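PDB 6GUO: siderophore enterobactin esterase from Emericella nidulans, which hydrolyses the bacterial siderophore enterobactin, cleaving its ester bonds to N-(2,3-dihydroxybenzoyl)-L-serine so that iron is released inside the fungal cell. Local coordinates for residues N53-V58 against R158-G163; P108-Y113 against I192-R197; S226-P231 against R252-N257. One frame throughout, in Å; residues are numbered along the deposited sequence.

Interaction 1 (N53-V58 against R158-G163)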
# COMPACT_ATOMS: atom_id res chain seq x y z
N ASN A 53 9.64 0.67 17.59
CA ASN A 53 8.25 0.33 17.82
C ASN A 53 7.96 -0.91 16.99
O ASN A 53 8.83 -1.38 16.25
CB ASN A 53 7.35 1.51 17.44
CG ASN A 53 7.63 2.73 18.31
OD1 ASN A 53 7.79 2.60 19.52
ND2 ASN A 53 7.71 3.90 17.70
N ALA A 54 6.77 -1.47 17.15
CA ALA A 54 6.40 -2.70 16.45
C ALA A 54 4.94 -2.68 16.05
O ALA A 54 4.09 -2.18 16.79
CB ALA A 54 6.69 -3.90 17.33
N VAL A 55 4.65 -3.21 14.87
CA VAL A 55 3.28 -3.39 14.42
C VAL A 55 3.08 -4.86 14.07
O VAL A 55 3.88 -5.45 13.33
CB VAL A 55 2.89 -2.45 13.25
CG1 VAL A 55 3.75 -2.65 12.01
CG2 VAL A 55 1.41 -2.60 12.92
N TYR A 56 2.03 -5.44 14.66
CA TYR A 56 1.65 -6.83 14.46
C TYR A 56 0.45 -6.86 13.52
O TYR A 56 -0.52 -6.12 13.73
CB TYR A 56 1.34 -7.49 15.81
CG TYR A 56 2.59 -7.69 16.64
CD1 TYR A 56 3.23 -8.93 16.68
CD2 TYR A 56 3.15 -6.64 17.35
CE1 TYR A 56 4.39 -9.12 17.41
CE2 TYR A 56 4.32 -6.82 18.09
CZ TYR A 56 4.93 -8.06 18.12
OH TYR A 56 6.08 -8.24 18.84
N LEU A 57 0.52 -7.70 12.49
CA LEU A 57 -0.51 -7.77 11.46
C LEU A 57 -1.11 -9.18 11.42
O LEU A 57 -0.37 -10.14 11.30
CB LEU A 57 0.09 -7.46 10.09
CG LEU A 57 1.01 -6.24 9.93
CD1 LEU A 57 1.65 -6.27 8.55
CD2 LEU A 57 0.23 -4.96 10.13
N VAL A 58 -2.43 -9.28 11.50
CA VAL A 58 -3.12 -10.55 11.21
C VAL A 58 -3.53 -10.54 9.74
O VAL A 58 -3.51 -9.49 9.11
CB VAL A 58 -4.28 -10.85 12.18
CG1 VAL A 58 -3.73 -10.99 13.59
CG2 VAL A 58 -5.38 -9.80 12.12
N ARG A 158 6.45 1.22 21.56
CA ARG A 158 5.01 1.20 21.31
C ARG A 158 4.71 -0.02 20.44
O ARG A 158 5.44 -0.29 19.50
CB ARG A 158 4.60 2.48 20.58
CG ARG A 158 3.10 2.74 20.58
CD ARG A 158 2.77 4.14 20.08
NE ARG A 158 2.85 5.16 21.13
CZ ARG A 158 3.81 6.07 21.29
NH1 ARG A 158 3.72 6.94 22.29
NH2 ARG A 158 4.87 6.14 20.48
N THR A 159 3.64 -0.75 20.78
CA THR A 159 3.20 -1.90 19.98
C THR A 159 1.80 -1.65 19.43
O THR A 159 0.97 -1.03 20.09
CB THR A 159 3.20 -3.21 20.78
OG1 THR A 159 2.32 -3.11 21.90
CG2 THR A 159 4.61 -3.53 21.26
N ALA A 160 1.57 -2.12 18.21
CA ALA A 160 0.28 -1.97 17.56
C ALA A 160 -0.19 -3.28 16.96
O ALA A 160 0.62 -4.12 16.56
CB ALA A 160 0.36 -0.91 16.47
N LEU A 161 -1.51 -3.44 16.91
CA LEU A 161 -2.17 -4.56 16.23
C LEU A 161 -3.05 -3.99 15.12
O LEU A 161 -3.94 -3.18 15.39
CB LEU A 161 -3.03 -5.35 17.20
CG LEU A 161 -3.85 -6.52 16.64
CD1 LEU A 161 -2.96 -7.61 16.04
CD2 LEU A 161 -4.75 -7.09 17.72
N PHE A 162 -2.83 -4.46 13.89
CA PHE A 162 -3.70 -4.13 12.76
C PHE A 162 -4.37 -5.38 12.23
O PHE A 162 -3.72 -6.41 12.06
CB PHE A 162 -2.90 -3.48 11.62
CG PHE A 162 -3.73 -3.16 10.41
CD1 PHE A 162 -4.20 -1.88 10.19
CD2 PHE A 162 -4.04 -4.15 9.47
CE1 PHE A 162 -4.96 -1.58 9.07
CE2 PHE A 162 -4.81 -3.86 8.36
CZ PHE A 162 -5.27 -2.57 8.15
N GLY A 163 -5.66 -5.27 11.94
CA GLY A 163 -6.40 -6.29 11.22
C GLY A 163 -7.52 -5.67 10.39
O GLY A 163 -8.04 -4.61 10.74

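Interaction 2 (P108-Y113 against I192-R197)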
# COMPACT_ATOMS: atom_id res chain seq x y z
N PRO A 108 -13.97 -14.59 17.91
CA PRO A 108 -13.95 -14.94 19.33
C PRO A 108 -14.92 -16.06 19.70
O PRO A 108 -15.93 -16.25 19.01
CB PRO A 108 -14.34 -13.63 20.02
CG PRO A 108 -15.17 -12.91 19.03
CD PRO A 108 -14.63 -13.29 17.68
N PRO A 109 -14.61 -16.81 20.77
CA PRO A 109 -15.53 -17.84 21.23
C PRO A 109 -16.76 -17.18 21.86
O PRO A 109 -16.63 -16.18 22.56
CB PRO A 109 -14.72 -18.61 22.27
CG PRO A 109 -13.77 -17.61 22.81
CD PRO A 109 -13.48 -16.64 21.70
N CYS A 110 -17.93 -17.74 21.57
CA CYS A 110 -19.21 -17.19 22.01
C CYS A 110 -20.08 -18.29 22.59
O CYS A 110 -19.93 -19.46 22.22
CB CYS A 110 -19.93 -16.53 20.84
SG CYS A 110 -19.10 -15.08 20.14
N ASP A 111 -20.99 -17.92 23.48
CA ASP A 111 -21.94 -18.87 24.07
C ASP A 111 -22.91 -19.39 23.00
O ASP A 111 -23.25 -20.57 23.01
CB ASP A 111 -22.72 -18.23 25.23
CG ASP A 111 -21.83 -17.89 26.43
OD1 ASP A 111 -22.18 -16.95 27.17
OD2 ASP A 111 -20.78 -18.54 26.63
N HIS A 112 -23.32 -18.51 22.09
CA HIS A 112 -24.17 -18.88 20.96
C HIS A 112 -23.55 -18.41 19.65
O HIS A 112 -22.90 -17.35 19.61
CB HIS A 112 -25.58 -18.30 21.14
CG HIS A 112 -26.24 -18.71 22.41
ND1 HIS A 112 -26.99 -19.87 22.52
CD2 HIS A 112 -26.26 -18.13 23.64
CE1 HIS A 112 -27.44 -19.98 23.76
NE2 HIS A 112 -27.02 -18.94 24.46
N TYR A 113 -23.74 -19.20 18.59
CA TYR A 113 -23.16 -18.92 17.28
C TYR A 113 -24.24 -18.94 16.19
O TYR A 113 -25.06 -19.85 16.13
CB TYR A 113 -22.07 -19.95 16.96
CG TYR A 113 -21.50 -19.84 15.56
CD1 TYR A 113 -21.70 -20.85 14.62
CD2 TYR A 113 -20.75 -18.72 15.17
CE1 TYR A 113 -21.18 -20.76 13.34
CE2 TYR A 113 -20.23 -18.62 13.89
CZ TYR A 113 -20.44 -19.64 12.98
OH TYR A 113 -19.93 -19.55 11.70
N ILE A 192 -18.14 -6.07 12.46
CA ILE A 192 -18.95 -5.83 13.65
C ILE A 192 -20.25 -6.64 13.57
O ILE A 192 -20.69 -7.19 14.58
CB ILE A 192 -19.19 -4.31 13.88
CG1 ILE A 192 -17.86 -3.65 14.28
CG2 ILE A 192 -20.24 -4.07 14.96
CD1 ILE A 192 -17.87 -2.13 14.28
N TRP A 193 -20.81 -6.75 12.36
CA TRP A 193 -21.97 -7.61 12.08
C TRP A 193 -21.88 -9.06 12.58
O TRP A 193 -22.91 -9.66 12.88
CB TRP A 193 -22.25 -7.64 10.56
CG TRP A 193 -21.14 -8.24 9.74
CD1 TRP A 193 -20.10 -7.58 9.17
CD2 TRP A 193 -20.97 -9.63 9.41
NE1 TRP A 193 -19.28 -8.46 8.50
CE2 TRP A 193 -19.79 -9.72 8.63
CE3 TRP A 193 -21.69 -10.79 9.69
CZ2 TRP A 193 -19.32 -10.94 8.13
CZ3 TRP A 193 -21.22 -12.01 9.20
CH2 TRP A 193 -20.05 -12.07 8.43
N TRP A 194 -20.67 -9.61 12.64
CA TRP A 194 -20.46 -11.04 12.90
C TRP A 194 -21.21 -11.59 14.11
O TRP A 194 -21.19 -11.01 15.19
CB TRP A 194 -18.96 -11.35 13.04
CG TRP A 194 -18.70 -12.81 13.23
CD1 TRP A 194 -18.68 -13.77 12.27
CD2 TRP A 194 -18.47 -13.47 14.47
NE1 TRP A 194 -18.42 -15.00 12.83
CE2 TRP A 194 -18.29 -14.84 14.18
CE3 TRP A 194 -18.38 -13.04 15.80
CZ2 TRP A 194 -18.03 -15.79 15.18
CZ3 TRP A 194 -18.12 -13.98 16.79
CH2 TRP A 194 -17.95 -15.34 16.47
N ASN A 195 -21.88 -12.72 13.89
CA ASN A 195 -22.61 -13.44 14.93
C ASN A 195 -23.59 -12.53 15.68
O ASN A 195 -23.49 -12.35 16.89
CB ASN A 195 -21.62 -14.09 15.89
CG ASN A 195 -22.29 -15.05 16.85
OD1 ASN A 195 -23.30 -15.66 16.50
ND2 ASN A 195 -21.73 -15.19 18.05
N ASN A 196 -24.52 -11.95 14.93
CA ASN A 196 -25.53 -11.03 15.48
C ASN A 196 -24.88 -9.92 16.33
O ASN A 196 -25.33 -9.61 17.43
CB ASN A 196 -26.57 -11.82 16.28
CG ASN A 196 -27.82 -11.00 16.60
OD1 ASN A 196 -28.14 -10.04 15.90
ND2 ASN A 196 -28.52 -11.39 17.66
N ARG A 197 -23.79 -9.36 15.80
CA ARG A 197 -23.04 -8.29 16.46
C ARG A 197 -22.60 -8.60 17.89
O ARG A 197 -22.68 -7.76 18.78
CB ARG A 197 -23.84 -6.98 16.40
CG ARG A 197 -24.05 -6.48 14.99
CD ARG A 197 -24.65 -5.09 15.00
NE ARG A 197 -25.98 -5.11 15.58
CZ ARG A 197 -26.62 -4.07 16.10
NH1 ARG A 197 -26.08 -2.85 16.12
NH2 ARG A 197 -27.84 -4.24 16.60
O HOH W 1 -17.83 -17.50 11.60

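Interaction 3 (S226-P231 against R252-N257)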
# COMPACT_ATOMS: atom_id res chain seq x y z
N SER A 226 -16.31 3.96 2.07
CA SER A 226 -17.68 4.49 1.94
C SER A 226 -18.62 3.55 1.17
O SER A 226 -19.82 3.50 1.46
CB SER A 226 -17.69 5.88 1.29
OG SER A 226 -17.39 5.81 -0.10
N ARG A 227 -18.07 2.80 0.22
CA ARG A 227 -18.86 1.89 -0.60
C ARG A 227 -19.21 0.56 0.07
O ARG A 227 -20.00 -0.20 -0.48
CB ARG A 227 -18.14 1.59 -1.91
CG ARG A 227 -17.96 2.82 -2.78
CD ARG A 227 -17.30 2.46 -4.09
NE ARG A 227 -17.37 3.55 -5.05
CZ ARG A 227 -16.87 3.51 -6.28
NH1 ARG A 227 -16.25 2.41 -6.73
NH2 ARG A 227 -17.00 4.56 -7.09
N GLU A 228 -18.65 0.28 1.25
CA GLU A 228 -18.89 -1.01 1.90
C GLU A 228 -20.37 -1.24 2.21
O GLU A 228 -20.91 -2.29 1.89
CB GLU A 228 -18.02 -1.16 3.15
CG GLU A 228 -16.54 -1.27 2.80
CD GLU A 228 -15.70 -1.76 3.95
OE1 GLU A 228 -15.88 -2.92 4.36
OE2 GLU A 228 -14.85 -0.98 4.44
N GLN A 229 -21.03 -0.24 2.80
CA GLN A 229 -22.49 -0.30 3.01
C GLN A 229 -23.29 0.17 1.79
O GLN A 229 -24.46 -0.19 1.65
CB GLN A 229 -22.88 0.53 4.23
CG GLN A 229 -24.30 0.30 4.72
CD GLN A 229 -24.59 1.00 6.04
OE1 GLN A 229 -23.73 1.08 6.92
NE2 GLN A 229 -25.81 1.50 6.18
N TYR A 230 -22.67 0.98 0.93
CA TYR A 230 -23.34 1.57 -0.24
C TYR A 230 -22.60 1.21 -1.53
O TYR A 230 -21.93 2.05 -2.12
CB TYR A 230 -23.43 3.08 -0.05
CG TYR A 230 -24.19 3.46 1.20
CD1 TYR A 230 -25.58 3.45 1.22
CD2 TYR A 230 -23.51 3.80 2.37
CE1 TYR A 230 -26.29 3.79 2.37
CE2 TYR A 230 -24.21 4.14 3.53
CZ TYR A 230 -25.59 4.13 3.52
OH TYR A 230 -26.28 4.47 4.66
N PRO A 231 -22.72 -0.06 -1.97
CA PRO A 231 -21.95 -0.51 -3.13
C PRO A 231 -22.35 0.18 -4.43
O PRO A 231 -23.49 0.62 -4.59
CB PRO A 231 -22.22 -2.02 -3.19
CG PRO A 231 -23.41 -2.26 -2.34
CD PRO A 231 -23.44 -1.17 -1.32
N ARG A 252 -24.56 -6.36 6.55
CA ARG A 252 -23.31 -6.16 7.27
C ARG A 252 -23.16 -4.76 7.84
O ARG A 252 -22.47 -4.58 8.84
CB ARG A 252 -22.12 -6.53 6.39
CG ARG A 252 -22.11 -8.02 6.11
CD ARG A 252 -20.97 -8.44 5.22
NE ARG A 252 -21.09 -9.86 4.90
CZ ARG A 252 -20.11 -10.64 4.44
NH1 ARG A 252 -18.89 -10.16 4.23
NH2 ARG A 252 -20.37 -11.92 4.19
N ARG A 253 -23.79 -3.78 7.20
CA ARG A 253 -23.97 -2.46 7.79
C ARG A 253 -22.63 -1.86 8.27
O ARG A 253 -22.53 -1.32 9.37
CB ARG A 253 -24.97 -2.58 8.95
CG ARG A 253 -25.59 -1.29 9.41
CD ARG A 253 -26.79 -1.55 10.30
NE ARG A 253 -27.37 -0.28 10.74
CZ ARG A 253 -26.98 0.42 11.81
NH1 ARG A 253 -27.60 1.57 12.08
NH2 ARG A 253 -25.99 0.01 12.59
N MET A 254 -21.61 -1.98 7.43
CA MET A 254 -20.24 -1.65 7.83
C MET A 254 -20.09 -0.20 8.31
O MET A 254 -19.55 0.04 9.39
CB MET A 254 -19.27 -1.92 6.68
CG MET A 254 -17.80 -1.67 6.99
SD MET A 254 -17.15 -2.66 8.34
CE MET A 254 -17.23 -4.31 7.65
N ASN A 255 -20.59 0.74 7.50
CA ASN A 255 -20.40 2.17 7.74
C ASN A 255 -21.08 2.62 9.03
O ASN A 255 -20.46 3.26 9.88
CB ASN A 255 -20.95 3.02 6.58
CG ASN A 255 -20.33 2.69 5.23
OD1 ASN A 255 -19.91 1.56 4.97
ND2 ASN A 255 -20.30 3.68 4.34
N ASP A 256 -22.36 2.27 9.18
CA ASP A 256 -23.12 2.66 10.37
C ASP A 256 -22.66 1.94 11.64
O ASP A 256 -22.60 2.56 12.71
CB ASP A 256 -24.64 2.46 10.16
CG ASP A 256 -25.24 3.45 9.16
OD1 ASP A 256 -24.69 4.55 8.96
OD2 ASP A 256 -26.28 3.11 8.56
N ASN A 257 -22.32 0.65 11.55
CA ASN A 257 -21.78 -0.08 12.71
C ASN A 257 -20.48 0.55 13.22
O ASN A 257 -20.32 0.73 14.43
CB ASN A 257 -21.55 -1.57 12.40
CG ASN A 257 -22.84 -2.39 12.36
OD1 ASN A 257 -23.91 -1.92 12.75
ND2 ASN A 257 -22.73 -3.64 11.90
O HOH W 2 -21.81 -3.17 4.72
O HOH W 3 -24.70 5.67 6.50

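Interaction 1 (N53-V58 against R158-G163)
The Y56 ring turns an edge to A160 O, which lies in the ring plane 3.7 Å from Y56 CD2. F162 meets the neighbouring strand mainly through its CB, 3.8 Å from L57 CD2, and that methyl approaches the phenyl ring obliquely. Where the segments begin, the N53 and R158 side chains run alongside each other, pointing the same way, with amide and guanidinium planes 61° apart.

Here N53 CG lies beside its own backbone N and anti to the carbonyl carbon (chi1 -63°), which carries OD1 over to R158 N at 2.8 Å. The bond is bent, with its donor tilted from the amide carbonyl plane. R158 O then accepts from A54 N, so both backbone polar atoms of R158 are used. Four further backbone bonds follow in parallel register; Y56 N to A160 O is the shortest at 2.7 Å and V58 N to F162 O the longest at 3.2 Å. The two segments cross at 19°, parallel in direction.

A54, Y56, T159 and L161 share one face of the sheet, where R143 of helix 131-150 touches Y56 and T159. V55, L57, A160 and F162 lie on the other, where V55 CG2 reaches A160 CB at 4.1 Å. At the far end V58 CG2 closes to 3.8 Å on G163 CA.

Strands 83-90 and 184-188 flank the pair, making it the middle of the alpha/beta-hydrolase sheet. Unbroken backbone bonding between mostly buried strands is consistent with a firmly held centre of the sheet, and strand 156-164 leads into the probable nucleophile elbow, whose pattern includes G163.

Interaction 2 (P108-Y113 against I192-R197)
N195 reaches across to H112 and C110 of the loop P108-Y113. Its CB lies over one face of the neighbouring W194 indole, 3.4 Å above the plane and toward the rim. Its CG is anti to the backbone N (chi1 -170°), placing the amide beside H112 and Y113. At the tip the two heteroatoms divide their work. ND2 donates to H112 O at 2.9 Å, a nearly straight bond (164°) lying in the carbonyl plane and close to the amide's own plane; it also has C110 SG at 3.4 Å. OD1 packs against Y113 CA and accepts from the backbone N of I114, so the amide is held through both ends and its rotation is fixed.

The indole meets P108, C110 and Y113 of the loop. W194 CZ3 has P108 CD and C110 SG each at 3.7 Å, the sulfur making an oblique sulfur-aromatic contact. Y113 crosses at about a right angle, with CE2 3.8 Å from W194 CZ2 near the tyrosine ring plane. A water at the indole edge accepts from W194 NE1 at 2.8 Å and is hydrogen-bonded to Y113 OH.

N195, N196 and R197 all have positive phi, a short left-handed turn, and N195 points its CB toward the loop. Although H112 is poorly ordered, the amide bonds and indole contacts are consistent with holding this part of the loop where it runs on into the proline-rich insertion narrowing the active site.

Interaction 3 (S226-P231 against R252-N257)
Q229 holds CG anti to its backbone N (chi1 -167°) and stays extended beyond it, which carries its amide to the first turn of helix 254-268; N255 instead turns CG beside its own N (chi1 -58°) and sends its amide back toward S226-Q229. The two side chains thus reach past each other, each bonding to the other's segment.

The Q229 amide is gripped at both heteroatoms by D256. OE1 accepts from D256 N at 2.9 Å, in the carbonyl plane, while NE2 donates to D256 OD2, also at 2.9 Å. The two planes stand 84° apart, and NE2 meets OD2 from above the carboxylate plane.

N255 returns the grip: ND2 donates to S226 O at 2.9 Å, and OD1 receives Q229 N at 3.0 Å from above its carbonyl plane. The same ND2 lies at the edge of the Y230 ring, 3.8 Å from CD2. Two waters complete the seam, one between E228 O and M254 N, the other between Y230 OH and D256 OD1.

E228 packs its carboxylate on M254, OE1 lying 3.5 Å from CG, but its polar partners are outside the helix: OE1 bonds H284 ND1, and OE2 takes S189 OG and G225 N. That pairing is consistent with an acid-histidine couple of an alpha/beta-hydrolase triad.

First-turn N-H groups have no partner one turn back within their helix; here D256 N is met by Q229 OE1 and M254 N by a water. The chemistry holds the loop after strand 219-225 to the helix through Q229 and S226, next to E228, whose carboxylate turns to H284.

Interactions 2 and 3 adjoin, although their centres are 19 Å apart: W193 CB lies 3.5 Å from R252 O, and I192 CD1 lies 3.8 Å from N257 O, joining the residues just before the left-handed turn to the junction of helices 239-252 and 254-268. Interaction 1 lies deeper, its centre 24 Å from that of interaction 2 and 25 Å from that of interaction 3, with nearest atoms about 10 Å away in both cases. Each relates differently to the probable active site. Segment 158-163 leads to the putative nucleophile S165, 226-231 supplies E228 to H284, and 108-113 runs into the insertion that restricts entry to compact enterobactin.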